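Local atomic coordinates of cellobiose 2-epimerase (Caldibacillus thermoamylovorans, PDB entry 5ZHB), a protein that catalyses the 2-epimerisation of cellobiose, converting the glucose at its reducing end to mannose, as cellobiose 2-epimerases do. Residues 218-223 / 234-239. Numbering follows the deposited sequence.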
ATOM      1  N   GLU A 218      -0.175   0.308 -21.251  1.00 31.97           N
ATOM      2  CA  GLU A 218      -0.718   1.151 -22.315  1.00 32.95           C
ATOM      3  C   GLU A 218      -1.174   2.534 -21.866  1.00 34.72           C
ATOM      4  O   GLU A 218      -0.934   3.514 -22.569  1.00 30.32           O
ATOM      5  CB  GLU A 218      -1.973   0.548 -22.943  1.00 39.03           C
ATOM      6  CG  GLU A 218      -1.720  -0.655 -23.839  1.00 47.29           C
ATOM      7  CD  GLU A 218      -2.911  -0.940 -24.752  1.00 53.05           C
ATOM      8  OE1 GLU A 218      -3.945  -0.198 -24.748  1.00 50.07           O
ATOM      9  OE2 GLU A 218      -2.782  -1.964 -25.454  1.00 53.55           O
ATOM     10  N   LYS A 219      -1.874   2.630 -20.722  1.00 31.60           N
ATOM     11  CA  LYS A 219      -2.483   3.896 -20.324  1.00 28.75           C
ATOM     12  C   LYS A 219      -1.656   4.661 -19.279  1.00 27.09           C
ATOM     13  O   LYS A 219      -1.507   5.871 -19.376  1.00 27.92           O
ATOM     14  CB  LYS A 219      -3.889   3.562 -19.814  1.00 33.36           C
ATOM     15  CG  LYS A 219      -4.766   2.667 -20.712  1.00 35.94           C
ATOM     16  CD  LYS A 219      -5.072   3.316 -22.061  1.00 42.86           C
ATOM     17  CE  LYS A 219      -5.898   2.437 -22.973  1.00 50.91           C
ATOM     18  NZ  LYS A 219      -6.369   3.242 -24.103  1.00 50.87           N
ATOM     19  N   VAL A 220      -1.164   3.970 -18.233  1.00 26.79           N
ATOM     20  CA  VAL A 220      -0.596   4.656 -17.081  1.00 25.69           C
ATOM     21  C   VAL A 220       0.831   5.115 -17.402  1.00 24.41           C
ATOM     22  O   VAL A 220       1.191   6.282 -17.205  1.00 24.07           O
ATOM     23  CB  VAL A 220      -0.654   3.755 -15.820  1.00 25.84           C
ATOM     24  CG1 VAL A 220      -0.112   4.504 -14.614  1.00 25.46           C
ATOM     25  CG2 VAL A 220      -2.054   3.185 -15.546  1.00 24.43           C
ATOM     26  N   PHE A 221       1.620   4.175 -17.906  1.00 26.33           N
ATOM     27  CA  PHE A 221       3.048   4.353 -18.152  1.00 27.67           C
ATOM     28  C   PHE A 221       3.283   5.165 -19.414  1.00 28.88           C
ATOM     29  O   PHE A 221       2.794   4.784 -20.478  1.00 32.82           O
ATOM     30  CB  PHE A 221       3.606   2.948 -18.324  1.00 28.07           C
ATOM     31  CG  PHE A 221       5.094   2.768 -18.616  1.00 29.29           C
ATOM     32  CD1 PHE A 221       6.067   3.371 -17.820  1.00 30.61           C
ATOM     33  CD2 PHE A 221       5.510   1.916 -19.644  1.00 28.75           C
ATOM     34  CE1 PHE A 221       7.421   3.150 -18.064  1.00 33.30           C
ATOM     35  CE2 PHE A 221       6.863   1.702 -19.879  1.00 30.60           C
ATOM     36  CZ  PHE A 221       7.812   2.334 -19.094  1.00 29.41           C
ATOM     37  N   ASP A 222       3.989   6.285 -19.246  1.00 30.91           N
ATOM     38  CA  ASP A 222       4.481   7.118 -20.330  1.00 34.39           C
ATOM     39  C   ASP A 222       5.753   6.491 -20.908  1.00 33.70           C
ATOM     40  O   ASP A 222       6.801   6.456 -20.258  1.00 29.86           O
ATOM     41  CB  ASP A 222       4.718   8.522 -19.816  1.00 35.69           C
ATOM     42  CG  ASP A 222       5.159   9.517 -20.871  1.00 37.63           C
ATOM     43  OD1 ASP A 222       5.989   9.133 -21.694  1.00 39.11           O
ATOM     44  OD2 ASP A 222       4.698  10.661 -20.823  1.00 37.86           O
ATOM     45  N   LYS A 223       5.663   5.955 -22.130  1.00 37.03           N
ATOM     46  CA  LYS A 223       6.762   5.175 -22.687  1.00 37.60           C
ATOM     47  C   LYS A 223       7.923   6.071 -23.116  1.00 35.84           C
ATOM     48  O   LYS A 223       8.994   5.553 -23.368  1.00 39.48           O
ATOM     49  CB  LYS A 223       6.322   4.243 -23.820  1.00 41.57           C
ATOM     50  CG  LYS A 223       5.708   2.939 -23.339  1.00 47.39           C
ATOM     51  CD  LYS A 223       4.601   2.384 -24.228  1.00 49.69           C
ATOM     52  CE  LYS A 223       3.220   2.560 -23.653  1.00 48.91           C
ATOM     53  NZ  LYS A 223       2.799   3.935 -23.368  1.00 43.16           N
ATOM     54  N   ASN A 234     -12.061  10.159 -18.288  1.00 35.75           N
ATOM     55  CA  ASN A 234     -12.705   8.920 -18.684  1.00 37.16           C
ATOM     56  C   ASN A 234     -12.154   8.361 -19.992  1.00 38.15           C
ATOM     57  O   ASN A 234     -12.475   7.230 -20.344  1.00 41.18           O
ATOM     58  CB  ASN A 234     -14.215   9.098 -18.788  1.00 45.80           C
ATOM     59  CG  ASN A 234     -14.869   8.850 -17.453  1.00 51.03           C
ATOM     60  OD1 ASN A 234     -14.640   7.796 -16.836  1.00 46.95           O
ATOM     61  ND2 ASN A 234     -15.648   9.811 -16.982  1.00 53.30           N
ATOM     62  N   HIS A 235     -11.338   9.141 -20.708  1.00 37.65           N
ATOM     63  CA  HIS A 235     -10.705   8.642 -21.919  1.00 44.76           C
ATOM     64  C   HIS A 235      -9.291   8.135 -21.628  1.00 43.60           C
ATOM     65  O   HIS A 235      -8.529   7.923 -22.564  1.00 36.55           O
ATOM     66  CB  HIS A 235     -10.717   9.728 -23.002  1.00 49.43           C
ATOM     67  CG  HIS A 235     -12.081   9.903 -23.580  1.00 61.89           C
ATOM     68  ND1 HIS A 235     -12.726  11.118 -23.659  1.00 60.03           N
ATOM     69  CD2 HIS A 235     -12.945   8.983 -24.049  1.00 65.74           C
ATOM     70  CE1 HIS A 235     -13.927  10.936 -24.190  1.00 64.67           C
ATOM     71  NE2 HIS A 235     -14.082   9.649 -24.435  1.00 69.10           N
ATOM     72  N   TRP A 236      -8.945   7.975 -20.334  1.00 35.52           N
ATOM     73  CA  TRP A 236      -7.632   7.518 -19.906  1.00 30.92           C
ATOM     74  C   TRP A 236      -6.558   8.485 -20.378  1.00 30.80           C
ATOM     75  O   TRP A 236      -5.419   8.096 -20.599  1.00 33.92           O
ATOM     76  CB  TRP A 236      -7.326   6.087 -20.370  1.00 30.39           C
ATOM     77  CG  TRP A 236      -7.730   4.943 -19.476  1.00 30.39           C
ATOM     78  CD1 TRP A 236      -8.730   4.046 -19.703  1.00 31.21           C
ATOM     79  CD2 TRP A 236      -7.092   4.525 -18.242  1.00 30.63           C
ATOM     80  NE1 TRP A 236      -8.780   3.112 -18.700  1.00 35.14           N
ATOM     81  CE2 TRP A 236      -7.784   3.379 -17.791  1.00 31.06           C
ATOM     82  CE3 TRP A 236      -6.026   5.014 -17.473  1.00 28.82           C
ATOM     83  CZ2 TRP A 236      -7.430   2.715 -16.618  1.00 31.55           C
ATOM     84  CZ3 TRP A 236      -5.689   4.359 -16.306  1.00 28.45           C
ATOM     85  CH2 TRP A 236      -6.360   3.215 -15.902  1.00 27.67           C
ATOM     86  N   GLU A 237      -6.904   9.765 -20.464  1.00 39.14           N
ATOM     87  CA  GLU A 237      -5.936  10.793 -20.769  1.00 44.13           C
ATOM     88  C   GLU A 237      -5.542  11.464 -19.461  1.00 42.15           C
ATOM     89  O   GLU A 237      -6.395  11.902 -18.703  1.00 37.58           O
ATOM     90  CB  GLU A 237      -6.531  11.785 -21.767  1.00 48.53           C
ATOM     91  CG  GLU A 237      -6.955  11.123 -23.077  1.00 54.16           C
ATOM     92  CD  GLU A 237      -7.628  12.019 -24.108  1.00 58.83           C
ATOM     93  OE1 GLU A 237      -8.070  13.143 -23.777  1.00 59.18           O
ATOM     94  OE2 GLU A 237      -7.663  11.576 -25.278  1.00 64.02           O
ATOM     95  N   SER A 238      -4.240  11.580 -19.235  1.00 38.30           N
ATOM     96  CA  SER A 238      -3.740  12.192 -18.024  1.00 39.36           C
ATOM     97  C   SER A 238      -4.139  13.670 -17.976  1.00 40.83           C
ATOM     98  O   SER A 238      -4.094  14.367 -18.985  1.00 41.24           O
ATOM     99  CB  SER A 238      -2.255  11.961 -17.930  1.00 34.56           C
ATOM    100  OG  SER A 238      -1.686  12.802 -16.942  1.00 34.31           O
ATOM    101  N   ILE A 239      -4.537  14.171 -16.801  1.00 37.32           N
ATOM    102  CA  ILE A 239      -5.083  15.519 -16.710  1.00 40.31           C
ATOM    103  C   ILE A 239      -4.235  16.426 -15.832  1.00 40.60           C
ATOM    104  O   ILE A 239      -4.589  17.586 -15.666  1.00 40.39           O
ATOM    105  CB  ILE A 239      -6.544  15.507 -16.228  1.00 44.90           C
ATOM    106  CG1 ILE A 239      -6.704  14.832 -14.871  1.00 48.01           C
ATOM    107  CG2 ILE A 239      -7.434  14.854 -17.281  1.00 47.93           C
ATOM    108  CD1 ILE A 239      -8.078  15.025 -14.245  1.00 53.27           C
TER
HETATM  109  O   HOH W   1      -2.766   7.679 -21.067  1.00 28.45           O
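Lys219 lays the aliphatic part of its side chain over one face of the Trp236 indole, the two side chains crossing at about a right angle. The evidence for a CH-pi contact is direct: Lys219 CG sits 4.0 Å from the centroid of the five-membered ring, 18° off the ring normal. Lys219 CB reaches the benzo half, 3.5 Å from Trp236 CE3. With CG anti to the carbonyl carbon (chi1 -50°) and the chain bent at chi2, the methylenes pass across the ring face, and Lys219 CD comes to 4.0 Å from Trp236 CB, where the indole joins its stem. Val220 adds an apolar contact, its CG2 3.9 Å from Trp236 CZ3.

Polar linkage between the segments is indirect. One water donates to both Lys219 O, at 2.8 Å, and Trp236 O, at 2.7 Å, bridging the last turn of helix 203-220 to the loop after strand 231-232. The indole nitrogen, Trp236 NE1, is hydrogen-bonded to Asn154 O, while Phe232 and His186 meet the ring edge-to-face.

With an alanine in place of Trp236, the Lys219 methylenes would probably face a gap and Asn154 O would lose its indole donor. The chemistry thus implies the C-terminal end of helix 203-220 joined to the loop between strands 231-232 and 242-244, within an (alpha/alpha)6-barrel family, by dispersion and a shared water, without direct hydrogen bonds or salt bridges between the two segments.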